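Local coordinates for protein predicted ATPase involved in replication control, Cdc46/Mcm family (Methanopyrus kandleri AV19, PDB 3F8T) that is a homolog of the MCM replicative helicases and may bind ATP and single-stranded DNA, at residues K223-Q228 / A341-I346; V267-R272 / L304-L309; T277-V282 / A293-L298. The protein carries 2 engineered substitutions. All coordinates share one frame; numbering follows the deposited sequence.

Interaction 1: K223-Q228 / A341-I346; sequences KMLALQ and AVLAAI
Helix 223-228 lies over strand 341-346, meeting it through Leu-225 and Gln-228, with the two axes 10.4 Å apart at their closest and running roughly antiparallel at 152°. Gln-228 does most of the reaching. Its CG stands anti to the backbone N (chi1 178°) and the chain stays extended beyond it, so the amide is carried straight down onto the start of the strand. NE2 comes to 2.9 Å from the backbone O of Val-342, but the N-H points poorly at it (131°), and the hydrogen bond is weak; the stronger partner of the same nitrogen is the O of Leu-240. The two carbonyls account for the buried NH2 group and probably decide which way round the amide lies. The other end of the amide then faces carbon: OE1 rests against the side chain of Leu-343, 3.6 Å from its CB and 3.7 Å from its CD1. Farther back along the glutamine, CG packs on CB of Ala-341 at 4.0 Å. One turn earlier on the helix, Leu-225 adds a purely apolar touch, its CD2 meeting CD1 of Leu-343 at 3.5 Å with the two side chains crossing at about a right angle. Leu-343 is thus shared, one methyl touching both the leucine and the amide oxygen. Ile-254 and Leu-255 of helix 248-261 close over this leucine pair, and Ile-303 of the neighbouring strand lies beside Gln-228. Behind, Leu-227 faces helix 449-465. A helix laid on the parallel sheet, with its inner side chains packing over a central strand, is the layered alpha/beta packing of the P-loop ATPase core found in MCM and other AAA+ proteins.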
loop_
_atom_site.group_PDB
_atom_site.type_symbol
_atom_site.label_atom_id
_atom_site.label_comp_id
_atom_site.label_asym_id
_atom_site.label_seq_id
_atom_site.Cartn_x
_atom_site.Cartn_y
_atom_site.Cartn_z
ATOM N N LYS A 223 6.255 -18.331 10.512
ATOM C CA LYS A 223 4.962 -17.952 11.105
ATOM C C LYS A 223 4.928 -16.464 11.431
ATOM O O LYS A 223 3.952 -15.792 11.161
ATOM C CB LYS A 223 4.675 -18.784 12.352
ATOM C CG LYS A 223 4.354 -20.270 12.056
ATOM C CD LYS A 223 4.101 -20.985 13.356
ATOM C CE LYS A 223 3.675 -22.431 13.083
ATOM N NZ LYS A 223 3.620 -23.179 14.376
ATOM N N MET A 224 6.015 -15.950 12.000
ATOM C CA MET A 224 6.133 -14.505 12.287
ATOM C C MET A 224 5.959 -13.641 11.035
ATOM O O MET A 224 5.214 -12.666 11.038
ATOM C CB MET A 224 7.506 -14.206 12.887
ATOM C CG MET A 224 7.731 -14.790 14.256
ATOM S SD MET A 224 9.391 -14.285 14.798
ATOM C CE MET A 224 9.326 -15.000 16.432
ATOM N N LEU A 225 6.681 -13.985 9.974
ATOM C CA LEU A 225 6.592 -13.259 8.709
ATOM C C LEU A 225 5.240 -13.429 8.018
ATOM O O LEU A 225 4.747 -12.487 7.401
ATOM C CB LEU A 225 7.727 -13.674 7.772
ATOM C CG LEU A 225 9.154 -13.531 8.327
ATOM C CD1 LEU A 225 10.161 -13.701 7.205
ATOM C CD2 LEU A 225 9.358 -12.196 8.953
ATOM N N ALA A 226 4.661 -14.632 8.090
ATOM C CA ALA A 226 3.293 -14.843 7.587
ATOM C C ALA A 226 2.297 -13.889 8.270
ATOM O O ALA A 226 1.545 -13.171 7.608
ATOM C CB ALA A 226 2.867 -16.282 7.789
ATOM N N LEU A 227 2.318 -13.852 9.598
ATOM C CA LEU A 227 1.384 -12.994 10.320
ATOM C C LEU A 227 1.703 -11.507 10.085
ATOM O O LEU A 227 0.812 -10.670 10.015
ATOM C CB LEU A 227 1.357 -13.369 11.812
ATOM C CG LEU A 227 0.783 -14.773 12.107
ATOM C CD1 LEU A 227 1.083 -15.170 13.529
ATOM C CD2 LEU A 227 -0.735 -14.841 11.847
ATOM N N GLN A 228 2.977 -11.165 9.945
ATOM C CA GLN A 228 3.302 -9.786 9.537
ATOM C C GLN A 228 2.600 -9.354 8.225
ATOM O O GLN A 228 2.022 -8.264 8.155
ATOM C CB GLN A 228 4.816 -9.564 9.445
ATOM C CG GLN A 228 5.165 -8.144 8.974
ATOM C CD GLN A 228 6.646 -7.935 8.856
ATOM O OE1 GLN A 228 7.350 -8.761 8.270
ATOM N NE2 GLN A 228 7.145 -6.827 9.426
ATOM N N ALA A 341 4.634 -2.075 7.267
ATOM C CA ALA A 341 5.074 -3.054 8.255
ATOM C C ALA A 341 6.567 -3.225 7.982
ATOM O O ALA A 341 6.954 -3.563 6.865
ATOM C CB ALA A 341 4.304 -4.376 8.058
ATOM N N VAL A 342 7.399 -2.960 8.984
ATOM C CA VAL A 342 8.842 -2.966 8.782
ATOM C C VAL A 342 9.405 -4.382 8.987
ATOM O O VAL A 342 9.311 -4.951 10.084
ATOM C CB VAL A 342 9.551 -1.962 9.697
ATOM C CG1 VAL A 342 11.085 -2.120 9.599
ATOM C CG2 VAL A 342 9.120 -0.517 9.337
ATOM N N LEU A 343 9.960 -4.916 7.910
ATOM C CA LEU A 343 10.685 -6.191 7.929
ATOM C C LEU A 343 12.159 -5.883 7.749
ATOM O O LEU A 343 12.627 -5.662 6.645
ATOM C CB LEU A 343 10.196 -7.132 6.829
ATOM C CG LEU A 343 11.023 -8.445 6.703
ATOM C CD1 LEU A 343 11.049 -9.228 8.011
ATOM C CD2 LEU A 343 10.456 -9.268 5.609
ATOM N N ALA A 344 12.877 -5.864 8.857
ATOM C CA ALA A 344 14.280 -5.487 8.856
ATOM C C ALA A 344 15.148 -6.734 9.000
ATOM O O ALA A 344 14.672 -7.781 9.443
ATOM C CB ALA A 344 14.547 -4.545 9.969
ATOM N N ALA A 345 16.406 -6.615 8.575
ATOM C CA ALA A 345 17.401 -7.670 8.763
ATOM C C ALA A 345 18.700 -7.084 9.301
ATOM O O ALA A 345 19.150 -6.011 8.866
ATOM C CB ALA A 345 17.627 -8.407 7.469
ATOM N N ILE A 346 19.311 -7.796 10.244
ATOM C CA ILE A 346 20.582 -7.365 10.824
ATOM C C ILE A 346 21.536 -8.548 10.920
ATOM O O ILE A 346 21.118 -9.676 11.216
ATOM C CB ILE A 346 20.395 -6.722 12.220
ATOM C CG1 ILE A 346 21.666 -6.013 12.676
ATOM C CG2 ILE A 346 19.959 -7.764 13.279
ATOM C CD1 ILE A 346 21.431 -4.948 13.747
#

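Interaction 2: V267-R272 / L304-L309; sequences VYVDLR and LAVDHL
Asp-307 OD2 is held by two hydroxyls: Tyr-268 OH, which donates to its anti lone pair with OH to OD2 at 2.6 Å, and Ser-252 OG of helix 248-261. The oxygen sits at the tyrosine ring edge, and ring and carboxylate planes stand 77° apart. Beneath this bond the strands pair in parallel from Val-267/Leu-304 to Asp-270/Asp-307. Val-269 takes both sides of the exchange, its N bonded to Ala-305 O at 2.9 Å and its O to Asp-307 N at 2.8 Å. Where the strands end, Leu-271 N still reaches Asp-307 O, while His-308 turns with positive phi (57°) and brings its ring under Arg-272. The guanidinium lies flat on one ring face, centres 3.7 Å apart and planes at 17°; Asp-307 OD1 lies over the opposite face. Asp-270 holds that guanidinium side-on, NE to OD1 and NH2 to OD2, which fixes its plane over the histidine. Past the strand ends, on the side of Val-306, Leu-271 CB meets Val-306 CG1 at 4.0 Å and Leu-271 CD2 meets Leu-309 CD1 at 3.8 Å. Helix 248-261 covers the Tyr-268 and Asp-307 face, where His-256 stacks on the tyrosine; helices 295-298 and 314-326 cover the valine face, and strand 341-346 continues the sheet beyond 303-307.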
loop_
_atom_site.group_PDB
_atom_site.type_symbol
_atom_site.label_atom_id
_atom_site.label_comp_id
_atom_site.label_asym_id
_atom_site.label_seq_id
_atom_site.Cartn_x
_atom_site.Cartn_y
_atom_site.Cartn_z
ATOM N N VAL A 267 8.572 -2.073 -0.679
ATOM C CA VAL A 267 9.838 -1.577 -1.202
ATOM C C VAL A 267 10.953 -2.247 -0.446
ATOM O O VAL A 267 10.896 -2.386 0.787
ATOM C CB VAL A 267 10.010 -0.029 -1.011
ATOM C CG1 VAL A 267 11.309 0.453 -1.669
ATOM C CG2 VAL A 267 8.806 0.717 -1.569
ATOM N N TYR A 268 11.980 -2.643 -1.194
ATOM C CA TYR A 268 13.201 -3.149 -0.603
ATOM C C TYR A 268 14.254 -2.063 -0.597
ATOM O O TYR A 268 14.442 -1.381 -1.599
ATOM C CB TYR A 268 13.718 -4.361 -1.391
ATOM C CG TYR A 268 15.084 -4.835 -0.939
ATOM C CD1 TYR A 268 15.214 -5.857 -0.001
ATOM C CD2 TYR A 268 16.250 -4.253 -1.456
ATOM C CE1 TYR A 268 16.474 -6.282 0.416
ATOM C CE2 TYR A 268 17.496 -4.662 -1.041
ATOM C CZ TYR A 268 17.608 -5.675 -0.122
ATOM O OH TYR A 268 18.871 -6.071 0.258
ATOM N N VAL A 269 14.923 -1.896 0.543
ATOM C CA VAL A 269 16.135 -1.088 0.604
ATOM C C VAL A 269 17.253 -1.800 1.367
ATOM O O VAL A 269 17.020 -2.517 2.354
ATOM C CB VAL A 269 15.921 0.329 1.231
ATOM C CG1 VAL A 269 14.977 1.183 0.367
ATOM C CG2 VAL A 269 15.424 0.259 2.696
ATOM N N ASP A 270 18.469 -1.577 0.894
ATOM C CA ASP A 270 19.659 -1.860 1.687
ATOM C C ASP A 270 19.914 -0.548 2.412
ATOM O O ASP A 270 20.265 0.440 1.768
ATOM C CB ASP A 270 20.813 -2.211 0.742
ATOM C CG ASP A 270 22.131 -2.449 1.463
ATOM O OD1 ASP A 270 22.324 -2.015 2.614
ATOM O OD2 ASP A 270 22.992 -3.091 0.847
ATOM N N LEU A 271 19.730 -0.522 3.732
ATOM C CA LEU A 271 19.859 0.731 4.491
ATOM C C LEU A 271 21.217 1.421 4.281
ATOM O O LEU A 271 21.313 2.663 4.272
ATOM C CB LEU A 271 19.564 0.534 5.989
ATOM C CG LEU A 271 19.280 1.839 6.760
ATOM C CD1 LEU A 271 17.973 2.522 6.278
ATOM C CD2 LEU A 271 19.200 1.580 8.243
ATOM N N ARG A 272 22.260 0.619 4.083
ATOM C CA ARG A 272 23.595 1.157 3.825
ATOM C C ARG A 272 23.672 1.983 2.531
ATOM O O ARG A 272 24.520 2.870 2.427
ATOM C CB ARG A 272 24.623 0.024 3.780
ATOM C CG ARG A 272 24.672 -0.796 5.070
ATOM C CD ARG A 272 25.428 -2.106 4.891
ATOM N NE ARG A 272 25.024 -2.825 3.680
ATOM C CZ ARG A 272 25.579 -3.969 3.274
ATOM N NH1 ARG A 272 26.554 -4.524 3.993
ATOM N NH2 ARG A 272 25.180 -4.548 2.143
ATOM N N LEU A 304 7.815 -2.635 4.229
ATOM C CA LEU A 304 9.101 -1.990 3.992
ATOM C C LEU A 304 10.223 -2.943 4.424
ATOM O O LEU A 304 10.443 -3.163 5.623
ATOM C CB LEU A 304 9.202 -0.641 4.709
ATOM C CG LEU A 304 10.578 0.038 4.584
ATOM C CD1 LEU A 304 10.793 0.601 3.194
ATOM C CD2 LEU A 304 10.716 1.115 5.657
ATOM N N ALA A 305 10.927 -3.502 3.440
ATOM C CA ALA A 305 12.024 -4.425 3.743
ATOM C C ALA A 305 13.313 -3.632 3.904
ATOM O O ALA A 305 13.802 -3.022 2.943
ATOM C CB ALA A 305 12.159 -5.490 2.649
ATOM N N VAL A 306 13.843 -3.622 5.121
ATOM C CA VAL A 306 15.001 -2.786 5.455
ATOM C C VAL A 306 16.174 -3.707 5.743
ATOM O O VAL A 306 16.314 -4.205 6.855
ATOM C CB VAL A 306 14.736 -1.868 6.671
ATOM C CG1 VAL A 306 15.965 -0.989 6.942
ATOM C CG2 VAL A 306 13.523 -0.969 6.412
ATOM N N ASP A 307 16.994 -3.937 4.723
ATOM C CA ASP A 307 18.090 -4.914 4.821
ATOM C C ASP A 307 19.334 -4.221 5.376
ATOM O O ASP A 307 19.517 -3.011 5.195
ATOM C CB ASP A 307 18.390 -5.513 3.446
ATOM C CG ASP A 307 19.023 -6.922 3.517
ATOM O OD1 ASP A 307 19.294 -7.445 4.613
ATOM O OD2 ASP A 307 19.216 -7.509 2.434
ATOM N N HIS A 308 20.180 -4.995 6.048
ATOM C CA HIS A 308 21.443 -4.501 6.614
ATOM C C HIS A 308 21.270 -3.335 7.585
ATOM O O HIS A 308 21.856 -2.257 7.398
ATOM C CB HIS A 308 22.427 -4.158 5.489
ATOM C CG HIS A 308 22.545 -5.248 4.469
ATOM N ND1 HIS A 308 23.156 -6.450 4.740
ATOM C CD2 HIS A 308 22.083 -5.337 3.200
ATOM C CE1 HIS A 308 23.094 -7.223 3.668
ATOM N NE2 HIS A 308 22.436 -6.576 2.725
ATOM N N LEU A 309 20.475 -3.564 8.623
ATOM C CA LEU A 309 20.203 -2.559 9.648
ATOM C C LEU A 309 21.406 -2.260 10.564
ATOM O O LEU A 309 21.414 -1.242 11.263
ATOM C CB LEU A 309 18.979 -2.993 10.484
ATOM C CG LEU A 309 18.295 -2.035 11.473
ATOM C CD1 LEU A 309 17.714 -0.809 10.757
ATOM C CD2 LEU A 309 17.181 -2.779 12.175
#

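Interaction 3: T277-V282 / A293-L298; sequences TDLTAV and AGAAVL
Backbone hydrogen bonds carry this contact, three successive carbonyls from Asp-278 to Thr-280 each meeting an N-H at the start of helix 295-298. Asp-278 O takes Ala-295 N at 2.8 Å and Leu-279 O takes Ala-296 N at 3.0 Å, both tilted from the carbonyl plane but fairly straight at the hydrogen. Thr-280 O receives Gly-294 N at 2.8 Å from above its plane, with the N-H bent to 136°. The N-H groups of Ala-295 and Ala-296, which a first turn cannot bond internally, thus meet the last carbonyls of helix 276-279; the Thr-280 bond lies one residue beyond each helix. Close packing follows from the same fit. Gly-294, at the N-cap, brings its CA to 3.3 Å from Asp-278 O, and Val-297 sets CG2 3.4 Å from Thr-280 O. Apolar side-chain contact is slight, Leu-279 CD1 lying 4.4 Å from Ala-295 CB. Beyond the helix ends, Ala-281 and Ala-293 form an antiparallel, non-hydrogen-bonded pair that starts the hairpin 281-285/289-293. A helix interrupted by a beta hairpin and resumed after it, between strands 266-270 and 303-307, is consistent with the helix-2 insert of MCM proteins.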
loop_
_atom_site.group_PDB
_atom_site.type_symbol
_atom_site.label_atom_id
_atom_site.label_comp_id
_atom_site.label_asym_id
_atom_site.label_seq_id
_atom_site.Cartn_x
_atom_site.Cartn_y
_atom_site.Cartn_z
ATOM N N THR A 277 16.833 10.937 2.875
ATOM C CA THR A 277 15.742 11.382 2.031
ATOM C C THR A 277 15.316 10.323 0.991
ATOM O O THR A 277 14.225 10.431 0.434
ATOM C CB THR A 277 16.011 12.780 1.413
ATOM O OG1 THR A 277 17.236 12.758 0.680
ATOM C CG2 THR A 277 16.128 13.820 2.508
ATOM N N ASP A 278 16.150 9.306 0.753
ATOM C CA ASP A 278 15.740 8.132 -0.036
ATOM C C ASP A 278 14.778 7.259 0.801
ATOM O O ASP A 278 14.031 6.434 0.252
ATOM C CB ASP A 278 16.924 7.209 -0.422
ATOM C CG ASP A 278 17.981 7.850 -1.335
ATOM O OD1 ASP A 278 17.654 8.653 -2.236
ATOM O OD2 ASP A 278 19.176 7.466 -1.167
ATOM N N LEU A 279 14.840 7.401 2.125
ATOM C CA LEU A 279 14.016 6.600 3.037
ATOM C C LEU A 279 12.700 7.293 3.399
ATOM O O LEU A 279 11.668 6.639 3.546
ATOM C CB LEU A 279 14.805 6.265 4.320
ATOM C CG LEU A 279 14.103 5.496 5.449
ATOM C CD1 LEU A 279 13.648 4.087 4.975
ATOM C CD2 LEU A 279 15.026 5.408 6.663
ATOM N N THR A 280 12.737 8.610 3.554
ATOM C CA THR A 280 11.561 9.360 3.961
ATOM C C THR A 280 10.932 10.057 2.745
ATOM O O THR A 280 10.017 9.518 2.108
ATOM C CB THR A 280 11.909 10.367 5.100
ATOM O OG1 THR A 280 12.972 11.219 4.670
ATOM C CG2 THR A 280 12.381 9.618 6.333
ATOM N N ALA A 281 11.452 11.238 2.415
ATOM C CA ALA A 281 10.983 12.027 1.294
ATOM C C ALA A 281 11.971 13.172 1.125
ATOM O O ALA A 281 12.714 13.483 2.050
ATOM C CB ALA A 281 9.569 12.568 1.568
ATOM N N VAL A 282 11.998 13.780 -0.054
ATOM C CA VAL A 282 12.820 14.980 -0.271
ATOM C C VAL A 282 11.936 16.150 -0.745
ATOM O O VAL A 282 11.070 15.967 -1.604
ATOM C CB VAL A 282 14.018 14.716 -1.232
ATOM C CG1 VAL A 282 13.561 14.458 -2.641
ATOM C CG2 VAL A 282 15.012 15.882 -1.217
ATOM N N ALA A 293 8.615 11.026 -2.964
ATOM C CA ALA A 293 8.458 9.992 -1.958
ATOM C C ALA A 293 9.720 9.154 -1.870
ATOM O O ALA A 293 10.242 8.720 -2.892
ATOM C CB ALA A 293 7.296 9.101 -2.304
ATOM N N GLY A 294 10.163 8.916 -0.639
ATOM C CA GLY A 294 11.183 7.910 -0.339
ATOM C C GLY A 294 10.534 6.573 -0.026
ATOM O O GLY A 294 9.311 6.425 -0.093
ATOM N N ALA A 295 11.364 5.599 0.337
ATOM C CA ALA A 295 10.933 4.207 0.466
ATOM C C ALA A 295 9.754 3.970 1.396
ATOM O O ALA A 295 8.871 3.203 1.051
ATOM C CB ALA A 295 12.116 3.315 0.877
ATOM N N ALA A 296 9.768 4.573 2.585
ATOM C CA ALA A 296 8.734 4.293 3.588
ATOM C C ALA A 296 7.351 4.753 3.102
ATOM O O ALA A 296 6.335 4.090 3.330
ATOM C CB ALA A 296 9.080 4.937 4.906
ATOM N N VAL A 297 7.342 5.900 2.423
ATOM C CA VAL A 297 6.143 6.459 1.786
ATOM C C VAL A 297 5.675 5.575 0.619
ATOM O O VAL A 297 4.485 5.288 0.486
ATOM C CB VAL A 297 6.404 7.937 1.345
ATOM C CG1 VAL A 297 5.198 8.528 0.621
ATOM C CG2 VAL A 297 6.723 8.779 2.584
ATOM N N LEU A 298 6.599 5.117 -0.220
ATOM C CA LEU A 298 6.209 4.234 -1.326
ATOM C C LEU A 298 5.729 2.858 -0.839
ATOM O O LEU A 298 5.032 2.142 -1.564
ATOM C CB LEU A 298 7.348 4.090 -2.349
ATOM C CG LEU A 298 7.728 5.374 -3.105
ATOM C CD1 LEU A 298 8.959 5.105 -3.971
ATOM C CD2 LEU A 298 6.552 5.846 -3.961
#

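Overall arrangement
All three contacts belong to one P-loop ATPase core and nest along the chain, interaction 3 inside interaction 2 and both inside interaction 1. Interactions 1 and 2, with centres about 12 Å apart, share a sheet: Leu-343 O lies 2.8 Å from Val-306 N, and Ala-345 O lies 2.8 Å from Leu-309 N. Interaction 3 packs on the face bearing Val-267 and Val-269, opposite that of Tyr-268 and Asp-307, with Ala-295 CB 3.6 Å from Val-269 CG1. Asp-307, following the apolar run of strand 303-307, probably corresponds to the Walker B aspartate, with His-308 where a glutamate usually follows; this would place interaction 2 beside the expected nucleotide site.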